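Local coordinates for Lmo0488 protein (Listeria monocytogenes serovar 1/2a, PDB 5TED) that binds shikimate through this effector-binding domain and, as a LysR-type transcriptional regulator, activates genes of protocatechuate biosynthesis, at residues G8-Y11 / T12-A15; H87-A90 / K91-S94; I106-S109 / D110-L114. One frame throughout, in Å; residues are numbered along the deposited sequence.

From the N terminus, interaction 1 turns the chain from strand 4-10 toward helix 17-26, interaction 2 is a 3-10 turn in the loop between strands 69-84 and 94-95, and interaction 3 leads from strand 104-108 toward helix 115-124. Each closes a tight local turn; the three follow one another in series, and none nests in or crosses another. Interactions 1 and 3, with centres about 15 Å apart, both touch shikimate and belong to the two lobes that face each other across the ligand cleft of this periplasmic-binding-protein-like fold. Interaction 2 lies apart, its centre about 29 Å from that of interaction 1 and 24 Å from that of interaction 3.

Interaction 1: G8-Y11 / T12-A15; sequences GFIY and TMGA. With SKM ((3R,4S,5R)-3,4,5-trihydroxycyclohex-1-ene-1-carboxylic acid), chain D.
At the shikimate site, where strand 4-10 gives way to the turn before helix 17-26, I10 and Y11 reach forward to M13 and G14 while also facing the ligand. The carbonyl of I10 accepts from M13: N of M13 lies 2.9 Å from O of I10. One residue on, N of G14 stands 3.1 Å from O of Y11. A water donates to the same Y11 O at 2.7 Å and accepts a weak bond from A15 N, so this carbonyl serves two donors.

The side chains divide between turn and pocket. With CG1 between its backbone N and carbonyl carbon (chi1 57°), I10 lays that branch alongside M13, its CG1 3.8 Å from M13 CG, and directs the other branch at the ligand, CG2 being 3.5 Å from shikimate O2. Hydroxyl O12 of the ligand lies at the edge of the Y11 ring, in its plane, 3.6 Å from Y11 CD2, while Y11 OH is hydrogen-bonded to E136. T12 contributes CG2 to the pocket and bonds Q77 through OG1. Away from the ligand, F9 packs on the turn, CE1 coming 3.6 Å from G14 CA; its ring also touches A140 of the second subunit.

Shikimate thus receives mainly apolar surface from this side, whereas its polar groups bond to residues such as T43, S61 and D138. With its hydroxyl tethered to E136 and its carbonyl held in the turn, Y11 should have little freedom to swing from O12.

Interaction 2: H87-A90 / K91-S94; sequences HPLA and KYDS
The carbonyl oxygen of P88 takes a hydrogen bond from the ammonium group of K91, whose NZ lies 2.9 Å from it. The side chain of K91 folds back over this oxygen: it runs extended through chi2 and chi3, then bends at chi4 (85°) to bring NZ round to its acceptor, passing with CG only 3.2 Å from P88 O. The ammonium also rests near the proline ring, NZ being 3.8 Å from P88 CB.

The next carbonyl is taken by the backbone, N of Y92 donating to O of L89 at 3.1 Å. The Y92 ring lies obliquely beside the same carbonyl, with CD2 3.3 Å from L89 O and CE2 3.9 Å from L89 CD2, the two side chains meeting at a slant. At the start of the turn, H87 ND1 accepts from L89 N at 2.9 Å, almost straight (173°) and close to the imidazole plane, while P88 CD lies over one face of the ring, toward its rim. The H87 ring also packs edge-to-face with Y103.

From strand 165-170, K166 bonds the carbonyls of A90 and Y92 and forms a salt bridge with D93, tying the turn to that strand. Because ND1 accepts from L89 N, H87 is probably neutral, with its hydrogen on NE2. The positive charge of K91 would be expected to polarise the P88 carbonyl.

Interaction 3: I106-S109 / D110-L114; sequences IFFS and DTSGL. With SKM ((3R,4S,5R)-3,4,5-trihydroxycyclohex-1-ene-1-carboxylic acid), chain D.
Where strand 104-108 of the LysR effector-binding fold runs into the type I beta turn S109-S112, F108 CB packs against S112 CB (3.8 Å) beside shikimate. S112 OG donates to ligand hydroxyl O7 at 2.8 Å, and G113 N donates to carboxylate O2, also at 2.8 Å with a bent angle of 146°. The F108 ring borders the same hydroxyl, its CD1 3.4 Å from O7, and L114 flanks the ligand's ring carbons. R177 gives shikimate a further bond.

Behind this first shell, the side chain of S112 also works as a cap: with OG turned away from its backbone N (chi1 179°), it accepts from L114 N at 3.2 Å, ahead of helix 115-124. One hydroxyl therefore both contacts the effector and orders the chain that follows. F108 and L114 touch at a slant, CE2 to CD1 being 3.9 Å.

Further out, N of S112 closes the turn on S109 O at 3.0 Å. R115 bridges to D110 and bonds F108 O, fastening the helix start to the strand end. Across the turn, from its first residue to its third, S109 OG donates to T111 OG1 over 2.9 Å, and T111 OG1 is itself hydrogen-bonded to E136 OE2.

Interaction 1: G8-Y11 / T12-A15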
ATOM      1  N   GLY A   8      -0.079   9.887 -10.623  1.00 13.19           N
ATOM      2  CA  GLY A   8       0.680   8.861  -9.913  1.00 16.10           C
ATOM      3  C   GLY A   8       1.311   9.450  -8.665  1.00 17.50           C
ATOM      4  O   GLY A   8       1.779  10.585  -8.687  1.00 18.16           O
ATOM      5  N   PHE A   9       1.329   8.673  -7.581  1.00 17.29           N
ATOM      6  CA  PHE A   9       1.850   9.219  -6.335  1.00 14.00           C
ATOM      7  C   PHE A   9       2.409   8.139  -5.417  1.00 16.13           C
ATOM      8  O   PHE A   9       2.059   6.956  -5.505  1.00 15.37           O
ATOM      9  CB  PHE A   9       0.786  10.050  -5.611  1.00 11.73           C
ATOM     10  CG  PHE A   9      -0.519   9.338  -5.349  1.00 12.45           C
ATOM     11  CD1 PHE A   9      -0.682   8.555  -4.211  1.00 17.84           C
ATOM     12  CD2 PHE A   9      -1.609   9.507  -6.204  1.00 11.33           C
ATOM     13  CE1 PHE A   9      -1.902   7.943  -3.928  1.00 18.93           C
ATOM     14  CE2 PHE A   9      -2.833   8.892  -5.932  1.00 17.94           C
ATOM     15  CZ  PHE A   9      -2.981   8.114  -4.799  1.00 18.24           C
ATOM     16  N   ILE A  10       3.298   8.581  -4.522  1.00 14.81           N
ATOM     17  CA  ILE A  10       3.893   7.687  -3.538  1.00 10.13           C
ATOM     18  C   ILE A  10       2.844   7.335  -2.492  1.00 13.98           C
ATOM     19  O   ILE A  10       1.949   8.133  -2.178  1.00 10.76           O
ATOM     20  CB  ILE A  10       5.136   8.326  -2.896  1.00 13.29           C
ATOM     21  CG1 ILE A  10       4.775   9.669  -2.256  1.00 12.88           C
ATOM     22  CG2 ILE A  10       6.233   8.538  -3.919  1.00 12.11           C
ATOM     23  CD1 ILE A  10       5.984  10.379  -1.579  1.00 13.32           C
ATOM     24  N   TYR A  11       2.966   6.119  -1.949  1.00 11.26           N
ATOM     25  CA  TYR A  11       1.900   5.499  -1.171  1.00 13.20           C
ATOM     26  C   TYR A  11       1.346   6.408  -0.082  1.00 13.12           C
ATOM     27  O   TYR A  11       0.132   6.424   0.172  1.00 15.44           O
ATOM     28  CB  TYR A  11       2.422   4.225  -0.538  1.00 14.87           C
ATOM     29  CG  TYR A  11       2.846   3.167  -1.514  1.00 16.22           C
ATOM     30  CD1 TYR A  11       1.908   2.435  -2.225  1.00 19.61           C
ATOM     31  CD2 TYR A  11       4.195   2.882  -1.706  1.00 18.09           C
ATOM     32  CE1 TYR A  11       2.298   1.432  -3.110  1.00 20.79           C
ATOM     33  CE2 TYR A  11       4.600   1.880  -2.591  1.00 25.17           C
ATOM     34  CZ  TYR A  11       3.638   1.165  -3.288  1.00 22.85           C
ATOM     35  OH  TYR A  11       4.007   0.162  -4.153  1.00 19.46           O
ATOM     36  N   THR A  12       2.223   7.081   0.666  1.00 12.92           N
ATOM     37  CA  THR A  12       1.665   7.771   1.826  1.00  9.71           C
ATOM     38  C   THR A  12       0.712   8.889   1.420  1.00 10.02           C
ATOM     39  O   THR A  12      -0.009   9.399   2.277  1.00 13.66           O
ATOM     40  CB  THR A  12       2.746   8.330   2.763  1.00 17.22           C
ATOM     41  OG1 THR A  12       3.565   9.275   2.070  1.00 12.44           O
ATOM     42  CG2 THR A  12       3.611   7.195   3.360  1.00 18.95           C
ATOM     43  N   MET A  13       0.692   9.288   0.150  1.00 13.19           N
ATOM     44  CA  MET A  13      -0.203  10.372  -0.234  1.00 17.04           C
ATOM     45  C   MET A  13      -1.655   9.925  -0.404  1.00 15.08           C
ATOM     46  O   MET A  13      -2.533  10.786  -0.520  1.00 15.58           O
ATOM     47  CB  MET A  13       0.295  11.039  -1.514  1.00  9.68           C
ATOM     48  CG  MET A  13       1.678  11.696  -1.383  1.00 14.73           C
ATOM     49  SD  MET A  13       1.727  13.212  -0.384  1.00 13.51           S
ATOM     50  CE  MET A  13       2.041  12.567   1.255  1.00 11.66           C
ATOM     51  N   GLY A  14      -1.932   8.617  -0.397  1.00 10.20           N
ATOM     52  CA  GLY A  14      -3.299   8.159  -0.659  1.00  9.27           C
ATOM     53  C   GLY A  14      -4.249   8.396   0.496  1.00 15.20           C
ATOM     54  O   GLY A  14      -5.426   8.700   0.292  1.00 14.39           O
ATOM     55  N   ALA A  15      -3.753   8.269   1.726  1.00 13.64           N
ATOM     56  CA  ALA A  15      -4.643   8.289   2.887  1.00 15.42           C
ATOM     57  C   ALA A  15      -5.372   9.625   3.015  1.00 15.49           C
ATOM     58  O   ALA A  15      -6.578   9.658   3.284  1.00 17.50           O
ATOM     59  CB  ALA A  15      -3.853   7.988   4.162  1.00 17.03           C
TER
HETATM   60  O12 SKM D 401       5.821   5.075   0.707  1.00 15.27           O
HETATM   61  C8  SKM D 401       7.150   4.623   0.949  1.00 15.96           C
HETATM   62  C6  SKM D 401       7.727   4.119  -0.189  1.00 13.02           C
HETATM   63  O7  SKM D 401       9.062   3.677   0.057  1.00 16.36           O
HETATM   64  C5  SKM D 401       7.844   5.219  -1.416  1.00 12.35           C
HETATM   65  C4  SKM D 401       8.457   6.483  -0.992  1.00 17.90           C
HETATM   66  C1  SKM D 401       9.044   7.474  -2.008  1.00 17.30           C
HETATM   67  O2  SKM D 401       9.343   7.056  -3.164  1.00 19.67           O
HETATM   68  O3  SKM D 401       9.243   8.683  -1.679  1.00 18.72           O
HETATM   69  C10 SKM D 401       8.447   6.865   0.565  1.00 13.27           C
HETATM   70  C9  SKM D 401       8.063   5.906   1.555  1.00 16.11           C
HETATM   71  O11 SKM D 401       7.321   6.549   2.514  1.00 14.29           O
HETATM   72  O   HOH W   1      -1.669   6.259   2.193  1.00 14.91           O

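Interaction 2: H87-A90 / K91-S94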
ATOM      1  N   HIS A  87       9.831  -2.313  23.153  1.00 30.10           N
ATOM      2  CA  HIS A  87      11.226  -2.220  22.769  1.00 27.11           C
ATOM      3  C   HIS A  87      11.999  -1.390  23.795  1.00 27.59           C
ATOM      4  O   HIS A  87      11.442  -0.483  24.425  1.00 29.15           O
ATOM      5  CB  HIS A  87      11.335  -1.587  21.377  1.00 22.70           C
ATOM      6  CG  HIS A  87      12.696  -1.687  20.761  1.00 19.76           C
ATOM      7  ND1 HIS A  87      13.705  -0.787  21.031  1.00 24.01           N
ATOM      8  CD2 HIS A  87      13.203  -2.561  19.858  1.00 22.74           C
ATOM      9  CE1 HIS A  87      14.783  -1.116  20.341  1.00 25.69           C
ATOM     10  NE2 HIS A  87      14.503  -2.187  19.615  1.00 21.86           N
ATOM     11  N   PRO A  88      13.283  -1.690  24.002  1.00 24.95           N
ATOM     12  CA  PRO A  88      14.070  -0.864  24.933  1.00 25.39           C
ATOM     13  C   PRO A  88      14.016   0.619  24.618  1.00 26.25           C
ATOM     14  O   PRO A  88      14.070   1.430  25.543  1.00 24.92           O
ATOM     15  CB  PRO A  88      15.488  -1.419  24.780  1.00 26.60           C
ATOM     16  CG  PRO A  88      15.278  -2.848  24.388  1.00 28.35           C
ATOM     17  CD  PRO A  88      14.044  -2.845  23.503  1.00 24.92           C
ATOM     18  N   LEU A  89      13.902   1.012  23.348  1.00 27.91           N
ATOM     19  CA  LEU A  89      13.869   2.438  23.053  1.00 30.36           C
ATOM     20  C   LEU A  89      12.521   3.068  23.376  1.00 25.76           C
ATOM     21  O   LEU A  89      12.424   4.301  23.435  1.00 23.67           O
ATOM     22  CB  LEU A  89      14.218   2.677  21.592  1.00 22.30           C
ATOM     23  CG  LEU A  89      15.647   2.386  21.163  1.00 23.13           C
ATOM     24  CD1 LEU A  89      15.754   2.543  19.672  1.00 22.05           C
ATOM     25  CD2 LEU A  89      16.615   3.332  21.842  1.00 30.05           C
ATOM     26  N   ALA A  90      11.488   2.255  23.602  1.00 29.52           N
ATOM     27  CA  ALA A  90      10.165   2.788  23.903  1.00 33.73           C
ATOM     28  C   ALA A  90      10.133   3.550  25.227  1.00 38.53           C
ATOM     29  O   ALA A  90       9.159   4.266  25.494  1.00 32.94           O
ATOM     30  CB  ALA A  90       9.138   1.653  23.917  1.00 32.50           C
ATOM     31  N   LYS A  91      11.158   3.399  26.077  1.00 33.51           N
ATOM     32  CA  LYS A  91      11.184   4.152  27.326  1.00 39.45           C
ATOM     33  C   LYS A  91      11.294   5.647  27.082  1.00 36.39           C
ATOM     34  O   LYS A  91      10.996   6.431  27.985  1.00 35.87           O
ATOM     35  CB  LYS A  91      12.357   3.731  28.217  1.00 44.34           C
ATOM     36  CG  LYS A  91      12.662   2.251  28.252  1.00 58.48           C
ATOM     37  CD  LYS A  91      13.800   1.955  29.236  1.00 66.64           C
ATOM     38  CE  LYS A  91      14.484   0.616  28.942  1.00 62.96           C
ATOM     39  NZ  LYS A  91      15.559   0.738  27.909  1.00 55.55           N
ATOM     40  N   TYR A  92      11.757   6.052  25.907  1.00 30.78           N
ATOM     41  CA  TYR A  92      11.978   7.451  25.582  1.00 28.51           C
ATOM     42  C   TYR A  92      10.790   8.019  24.817  1.00 37.65           C
ATOM     43  O   TYR A  92       9.948   7.287  24.289  1.00 33.51           O
ATOM     44  CB  TYR A  92      13.254   7.610  24.744  1.00 28.30           C
ATOM     45  CG  TYR A  92      14.460   6.916  25.345  1.00 37.01           C
ATOM     46  CD1 TYR A  92      14.991   7.335  26.561  1.00 42.38           C
ATOM     47  CD2 TYR A  92      15.056   5.832  24.707  1.00 32.90           C
ATOM     48  CE1 TYR A  92      16.092   6.696  27.127  1.00 41.35           C
ATOM     49  CE2 TYR A  92      16.158   5.187  25.265  1.00 36.49           C
ATOM     50  CZ  TYR A  92      16.671   5.628  26.476  1.00 40.39           C
ATOM     51  OH  TYR A  92      17.762   4.995  27.035  1.00 39.86           O
ATOM     52  N   ASP A  93      10.737   9.350  24.757  1.00 35.54           N
ATOM     53  CA  ASP A  93       9.798  10.032  23.883  1.00 31.17           C
ATOM     54  C   ASP A  93      10.487  10.634  22.676  1.00 31.23           C
ATOM     55  O   ASP A  93       9.833  10.842  21.653  1.00 31.18           O
ATOM     56  CB  ASP A  93       9.048  11.144  24.631  1.00 35.00           C
ATOM     57  CG  ASP A  93       8.170  10.617  25.755  1.00 40.60           C
ATOM     58  OD1 ASP A  93       7.526   9.558  25.595  1.00 36.02           O
ATOM     59  OD2 ASP A  93       8.123  11.277  26.818  1.00 49.23           O
ATOM     60  N   SER A  94      11.786  10.900  22.767  1.00 35.32           N
ATOM     61  CA  SER A  94      12.583  11.398  21.657  1.00 34.17           C
ATOM     62  C   SER A  94      13.988  10.838  21.797  1.00 37.89           C
ATOM     63  O   SER A  94      14.455  10.580  22.909  1.00 35.25           O
ATOM     64  CB  SER A  94      12.623  12.933  21.645  1.00 37.21           C
ATOM     65  OG  SER A  94      13.425  13.407  22.718  1.00 36.71           O
TER

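Interaction 3: I106-S109 / D110-L114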
ATOM      1  N   ILE A 106      14.005  -2.553   9.947  1.00 18.49           N
ATOM      2  CA  ILE A 106      13.180  -2.812   8.777  1.00 16.48           C
ATOM      3  C   ILE A 106      13.376  -1.571   7.916  1.00 22.55           C
ATOM      4  O   ILE A 106      12.867  -0.492   8.237  1.00 20.73           O
ATOM      5  CB  ILE A 106      11.712  -3.019   9.151  1.00 16.16           C
ATOM      6  CG1 ILE A 106      11.564  -4.260  10.039  1.00 24.11           C
ATOM      7  CG2 ILE A 106      10.844  -3.107   7.890  1.00 15.89           C
ATOM      8  CD1 ILE A 106      10.489  -4.111  11.070  1.00 24.77           C
ATOM      9  N   PHE A 107      14.167  -1.710   6.858  1.00 18.94           N
ATOM     10  CA  PHE A 107      14.665  -0.600   6.058  1.00 16.68           C
ATOM     11  C   PHE A 107      13.875  -0.473   4.762  1.00 23.44           C
ATOM     12  O   PHE A 107      13.336  -1.458   4.250  1.00 20.48           O
ATOM     13  CB  PHE A 107      16.149  -0.822   5.733  1.00 20.19           C
ATOM     14  CG  PHE A 107      17.024   0.395   5.935  1.00 22.27           C
ATOM     15  CD1 PHE A 107      17.281   0.875   7.203  1.00 19.00           C
ATOM     16  CD2 PHE A 107      17.622   1.028   4.849  1.00 22.60           C
ATOM     17  CE1 PHE A 107      18.113   1.979   7.392  1.00 24.22           C
ATOM     18  CE2 PHE A 107      18.436   2.131   5.026  1.00 21.92           C
ATOM     19  CZ  PHE A 107      18.681   2.609   6.305  1.00 24.30           C
ATOM     20  N   PHE A 108      13.791   0.752   4.240  1.00 21.37           N
ATOM     21  CA  PHE A 108      13.182   0.943   2.927  1.00 21.95           C
ATOM     22  C   PHE A 108      14.076   0.378   1.833  1.00 19.52           C
ATOM     23  O   PHE A 108      15.300   0.533   1.872  1.00 19.68           O
ATOM     24  CB  PHE A 108      12.930   2.427   2.658  1.00 16.98           C
ATOM     25  CG  PHE A 108      11.696   2.962   3.336  1.00 18.95           C
ATOM     26  CD1 PHE A 108      10.435   2.570   2.927  1.00 18.79           C
ATOM     27  CD2 PHE A 108      11.807   3.831   4.418  1.00 17.84           C
ATOM     28  CE1 PHE A 108       9.295   3.049   3.569  1.00 20.12           C
ATOM     29  CE2 PHE A 108      10.677   4.304   5.059  1.00 18.45           C
ATOM     30  CZ  PHE A 108       9.425   3.919   4.634  1.00 13.16           C
ATOM     31  N   SER A 109      13.460  -0.271   0.846  1.00 19.86           N
ATOM     32  CA  SER A 109      14.208  -0.797  -0.291  1.00 27.36           C
ATOM     33  C   SER A 109      14.743   0.345  -1.154  1.00 24.84           C
ATOM     34  O   SER A 109      14.350   1.502  -1.014  1.00 17.77           O
ATOM     35  CB  SER A 109      13.329  -1.707  -1.144  1.00 23.82           C
ATOM     36  OG  SER A 109      12.213  -0.977  -1.606  1.00 37.76           O
ATOM     37  N   ASP A 110      15.650  -0.011  -2.074  1.00 19.55           N
ATOM     38  CA  ASP A 110      16.292   0.948  -2.968  1.00 22.24           C
ATOM     39  C   ASP A 110      15.303   1.675  -3.869  1.00 17.97           C
ATOM     40  O   ASP A 110      15.644   2.730  -4.407  1.00 24.42           O
ATOM     41  CB  ASP A 110      17.317   0.244  -3.859  1.00 26.30           C
ATOM     42  CG  ASP A 110      18.397  -0.456  -3.072  1.00 40.86           C
ATOM     43  OD1 ASP A 110      18.650  -0.070  -1.913  1.00 43.73           O
ATOM     44  OD2 ASP A 110      18.986  -1.415  -3.612  1.00 54.32           O
ATOM     45  N   THR A 111      14.122   1.099  -4.108  1.00 21.69           N
ATOM     46  CA  THR A 111      13.123   1.773  -4.930  1.00 26.43           C
ATOM     47  C   THR A 111      12.546   3.013  -4.250  1.00 22.36           C
ATOM     48  O   THR A 111      11.910   3.835  -4.921  1.00 21.74           O
ATOM     49  CB  THR A 111      11.992   0.802  -5.277  1.00 26.64           C
ATOM     50  OG1 THR A 111      11.409   0.292  -4.068  1.00 22.58           O
ATOM     51  CG2 THR A 111      12.514  -0.369  -6.109  1.00 28.31           C
ATOM     52  N   SER A 112      12.759   3.175  -2.946  1.00 21.75           N
ATOM     53  CA  SER A 112      12.127   4.253  -2.190  1.00 17.29           C
ATOM     54  C   SER A 112      12.835   5.578  -2.446  1.00 17.57           C
ATOM     55  O   SER A 112      14.043   5.700  -2.210  1.00 19.14           O
ATOM     56  CB  SER A 112      12.150   3.944  -0.695  1.00 21.22           C
ATOM     57  OG  SER A 112      11.558   5.008   0.022  1.00 24.53           O
ATOM     58  N   GLY A 113      12.074   6.583  -2.887  1.00 17.19           N
ATOM     59  CA  GLY A 113      12.606   7.926  -3.001  1.00 14.80           C
ATOM     60  C   GLY A 113      12.995   8.553  -1.675  1.00 13.46           C
ATOM     61  O   GLY A 113      13.639   9.608  -1.679  1.00 18.91           O
ATOM     62  N   LEU A 114      12.651   7.922  -0.547  1.00 18.25           N
ATOM     63  CA  LEU A 114      13.109   8.392   0.757  1.00 20.35           C
ATOM     64  C   LEU A 114      14.550   7.991   1.057  1.00 20.63           C
ATOM     65  O   LEU A 114      15.165   8.565   1.962  1.00 19.59           O
ATOM     66  CB  LEU A 114      12.215   7.831   1.860  1.00 19.74           C
ATOM     67  CG  LEU A 114      11.306   8.774   2.629  1.00 25.49           C
ATOM     68  CD1 LEU A 114      10.703   8.009   3.795  1.00 29.66           C
ATOM     69  CD2 LEU A 114      12.065  10.001   3.104  1.00 19.64           C
TER
HETATM   70  O12 SKM D 401       5.821   5.075   0.707  1.00 15.27           O
HETATM   71  C8  SKM D 401       7.150   4.623   0.949  1.00 15.96           C
HETATM   72  C6  SKM D 401       7.727   4.119  -0.189  1.00 13.02           C
HETATM   73  O7  SKM D 401       9.062   3.677   0.057  1.00 16.36           O
HETATM   74  C5  SKM D 401       7.844   5.219  -1.416  1.00 12.35           C
HETATM   75  C4  SKM D 401       8.457   6.483  -0.992  1.00 17.90           C
HETATM   76  C1  SKM D 401       9.044   7.474  -2.008  1.00 17.30           C
HETATM   77  O2  SKM D 401       9.343   7.056  -3.164  1.00 19.67           O
HETATM   78  O3  SKM D 401       9.243   8.683  -1.679  1.00 18.72           O
HETATM   79  C10 SKM D 401       8.447   6.865   0.565  1.00 13.27           C
HETATM   80  C9  SKM D 401       8.063   5.906   1.555  1.00 16.11           C
HETATM   81  O11 SKM D 401       7.321   6.549   2.514  1.00 14.29           O